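Local coordinates for YqgE/AlgH family protein (PDB 2GS5), which is of unknown function and belongs to the conserved bacterial AlgH (UPF0301, DUF179) family, at residues Val63-Val71 with Met115-Glu123. Residues are numbered along the deposited sequence; the frame is centred on the assembly and turned at random.
Sequences VIPEWVPCV and MVNLGADPE
The indole of W67, packed on both faces by L118 and P122 through CH-pi contacts, joins the 3-10 segment 65-70, in the loop between strands 58-59 and 76-79, to the type I beta turn N117-A120 linking strand 113-116 to helix 122-125. L118 CD2 lies over the five-membered ring, 3.9 Å from its centroid. On the opposite face P122 CG stands 4.0 Å from the centroid of the six-membered ring, 13° off its normal. CG of W67, anti to its carbonyl carbon (chi1 -81°), directs the ring between L118 and P122, and its far corner, CH2, meets V116 CG1 at 3.9 Å. M132 of strand 129-141 and I125 of helix 122-125 also touch the W67 side chain, and the residue is buried. A hydrogen bond from NE1 to L118 O (3.1 Å), close to the ring plane but bent at 146°, helps fix the ring's rotation together with the packing on its two faces. The prolyl ring also packs against the 3-10 backbone, with P122 CG 3.3 Å from E66 O. D121 N-caps helix 122-125 by accepting from E123 N, and N117 OD1 closes an Asx turn with G119 N. L118 O has a second partner, a water 2.8 Å away that also reaches E66 OE2.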
loop_
_atom_site.group_PDB
_atom_site.type_symbol
_atom_site.label_atom_id
_atom_site.label_comp_id
_atom_site.label_asym_id
_atom_site.label_seq_id
_atom_site.Cartn_x
_atom_site.Cartn_y
_atom_site.Cartn_z
ATOM N N VAL A 63 18.886 -5.158 -7.349
ATOM C CA VAL A 63 19.021 -4.407 -6.100
ATOM C C VAL A 63 19.261 -5.338 -4.915
ATOM O O VAL A 63 20.245 -5.184 -4.199
ATOM C CB VAL A 63 17.771 -3.534 -5.850
ATOM C CG1 VAL A 63 17.869 -2.813 -4.503
ATOM C CG2 VAL A 63 17.587 -2.532 -7.000
ATOM N N ILE A 64 18.363 -6.302 -4.722
ATOM C CA ILE A 64 18.474 -7.290 -3.644
ATOM C C ILE A 64 18.088 -8.669 -4.187
ATOM O O ILE A 64 17.003 -9.171 -3.914
ATOM C CB ILE A 64 17.608 -6.939 -2.387
ATOM C CG1 ILE A 64 16.273 -6.308 -2.782
ATOM C CG2 ILE A 64 18.367 -6.014 -1.448
ATOM C CD1 ILE A 64 15.364 -6.022 -1.595
ATOM N N PRO A 65 18.987 -9.291 -4.970
ATOM C CA PRO A 65 18.653 -10.550 -5.637
ATOM C C PRO A 65 18.260 -11.683 -4.689
ATOM O O PRO A 65 17.496 -12.559 -5.073
ATOM C CB PRO A 65 19.932 -10.893 -6.410
ATOM C CG PRO A 65 21.000 -10.095 -5.766
ATOM C CD PRO A 65 20.363 -8.855 -5.269
ATOM N N GLU A 66 18.778 -11.653 -3.464
ATOM C CA GLU A 66 18.495 -12.681 -2.471
ATOM C C GLU A 66 17.007 -12.811 -2.155
ATOM O O GLU A 66 16.558 -13.874 -1.740
ATOM C CB GLU A 66 19.272 -12.421 -1.165
ATOM C CG GLU A 66 18.927 -11.118 -0.431
ATOM C CD GLU A 66 19.803 -9.930 -0.820
ATOM O OE1 GLU A 66 20.280 -9.861 -1.980
ATOM O OE2 GLU A 66 20.001 -9.049 0.051
ATOM N N TRP A 67 16.262 -11.721 -2.338
ATOM C CA TRP A 67 14.831 -11.700 -2.020
ATOM C C TRP A 67 13.934 -12.162 -3.161
ATOM O O TRP A 67 12.750 -12.404 -2.951
ATOM C CB TRP A 67 14.417 -10.300 -1.538
ATOM C CG TRP A 67 14.766 -10.130 -0.096
ATOM C CD1 TRP A 67 15.816 -9.445 0.428
ATOM C CD2 TRP A 67 14.082 -10.728 1.007
ATOM N NE1 TRP A 67 15.820 -9.564 1.804
ATOM C CE2 TRP A 67 14.764 -10.348 2.183
ATOM C CE3 TRP A 67 12.940 -11.529 1.117
ATOM C CZ2 TRP A 67 14.343 -10.752 3.449
ATOM C CZ3 TRP A 67 12.523 -11.927 2.371
ATOM C CH2 TRP A 67 13.225 -11.539 3.524
ATOM N N VAL A 68 14.487 -12.302 -4.358
ATOM C CA VAL A 68 13.669 -12.610 -5.537
ATOM C C VAL A 68 12.733 -13.821 -5.376
ATOM O O VAL A 68 11.573 -13.738 -5.761
ATOM C CB VAL A 68 14.533 -12.737 -6.816
ATOM C CG1 VAL A 68 13.699 -13.238 -7.987
ATOM C CG2 VAL A 68 15.138 -11.385 -7.150
ATOM N N PRO A 69 13.216 -14.942 -4.804
ATOM C CA PRO A 69 12.322 -16.097 -4.591
ATOM C C PRO A 69 11.045 -15.844 -3.775
ATOM O O PRO A 69 10.082 -16.585 -3.914
ATOM C CB PRO A 69 13.222 -17.102 -3.865
ATOM C CG PRO A 69 14.595 -16.738 -4.270
ATOM C CD PRO A 69 14.601 -15.249 -4.397
ATOM N N CYS A 70 11.035 -14.802 -2.948
ATOM C CA CYS A 70 9.874 -14.462 -2.123
ATOM C C CYS A 70 8.939 -13.467 -2.799
ATOM O O CYS A 70 7.830 -13.236 -2.306
ATOM C CB CYS A 70 10.317 -13.825 -0.808
ATOM S SG CYS A 70 11.115 -14.924 0.350
ATOM N N VAL A 71 9.379 -12.866 -3.901
ATOM C CA VAL A 71 8.652 -11.732 -4.479
ATOM C C VAL A 71 7.639 -12.188 -5.517
ATOM O O VAL A 71 7.963 -12.940 -6.441
ATOM C CB VAL A 71 9.611 -10.700 -5.106
ATOM C CG1 VAL A 71 8.839 -9.574 -5.783
ATOM C CG2 VAL A 71 10.544 -10.128 -4.044
HETATM N N MSE A 115 4.776 -5.939 7.288
HETATM C CA MSE A 115 6.051 -5.416 6.804
HETATM C C MSE A 115 7.123 -6.478 7.074
HETATM O O MSE A 115 7.242 -6.971 8.197
HETATM C CB MSE A 115 6.390 -4.082 7.491
HETATM C CG MSE A 115 5.891 -2.815 6.784
HETATM SE SE MSE A 115 6.946 -1.360 7.521
HETATM C CE MSE A 115 6.664 -1.663 9.435
ATOM N N VAL A 116 7.890 -6.833 6.043
ATOM C CA VAL A 116 8.924 -7.859 6.144
ATOM C C VAL A 116 10.254 -7.177 6.397
ATOM O O VAL A 116 10.636 -6.267 5.663
ATOM C CB VAL A 116 9.033 -8.678 4.842
ATOM C CG1 VAL A 116 10.109 -9.751 4.960
ATOM C CG2 VAL A 116 7.683 -9.305 4.488
ATOM N N ASN A 117 10.945 -7.596 7.449
ATOM C CA ASN A 117 12.271 -7.095 7.715
ATOM C C ASN A 117 13.237 -7.669 6.694
ATOM O O ASN A 117 13.486 -8.873 6.684
ATOM C CB ASN A 117 12.707 -7.469 9.132
ATOM C CG ASN A 117 13.953 -6.750 9.563
ATOM O OD1 ASN A 117 14.936 -6.666 8.819
ATOM N ND2 ASN A 117 13.929 -6.226 10.787
ATOM N N LEU A 118 13.777 -6.811 5.823
ATOM C CA LEU A 118 14.615 -7.288 4.713
ATOM C C LEU A 118 16.018 -7.708 5.154
ATOM O O LEU A 118 16.813 -8.168 4.342
ATOM C CB LEU A 118 14.674 -6.253 3.585
ATOM C CG LEU A 118 13.330 -5.976 2.908
ATOM C CD1 LEU A 118 13.454 -4.907 1.814
ATOM C CD2 LEU A 118 12.697 -7.249 2.356
ATOM N N GLY A 119 16.316 -7.544 6.443
ATOM C CA GLY A 119 17.504 -8.137 7.045
ATOM C C GLY A 119 17.334 -9.600 7.425
ATOM O O GLY A 119 18.308 -10.263 7.799
ATOM N N ALA A 120 16.100 -10.102 7.350
ATOM C CA ALA A 120 15.825 -11.509 7.606
ATOM C C ALA A 120 16.472 -12.389 6.538
ATOM O O ALA A 120 16.842 -11.921 5.454
ATOM C CB ALA A 120 14.310 -11.765 7.659
ATOM N N ASP A 121 16.603 -13.669 6.858
ATOM C CA ASP A 121 17.003 -14.674 5.891
ATOM C C ASP A 121 15.802 -14.947 4.993
ATOM O O ASP A 121 14.756 -15.373 5.489
ATOM C CB ASP A 121 17.418 -15.946 6.639
ATOM C CG ASP A 121 17.962 -17.030 5.726
ATOM O OD1 ASP A 121 17.789 -16.976 4.491
ATOM O OD2 ASP A 121 18.577 -17.969 6.272
ATOM N N PRO A 122 15.929 -14.697 3.673
ATOM C CA PRO A 122 14.801 -14.980 2.778
ATOM C C PRO A 122 14.267 -16.411 2.872
ATOM O O PRO A 122 13.082 -16.630 2.620
ATOM C CB PRO A 122 15.379 -14.730 1.379
ATOM C CG PRO A 122 16.535 -13.828 1.589
ATOM C CD PRO A 122 17.081 -14.134 2.947
ATOM N N GLU A 123 15.133 -17.364 3.214
ATOM C CA GLU A 123 14.705 -18.755 3.402
ATOM C C GLU A 123 13.841 -18.948 4.653
ATOM O O GLU A 123 13.008 -19.858 4.680
ATOM C CB GLU A 123 15.917 -19.690 3.408
ATOM C CG GLU A 123 16.621 -19.735 2.050
ATOM C CD GLU A 123 17.693 -20.814 1.964
ATOM O OE1 GLU A 123 17.348 -21.999 1.738
ATOM O OE2 GLU A 123 18.888 -20.477 2.113
HETATM O O HOH W 1 19.187 -8.624 2.851
#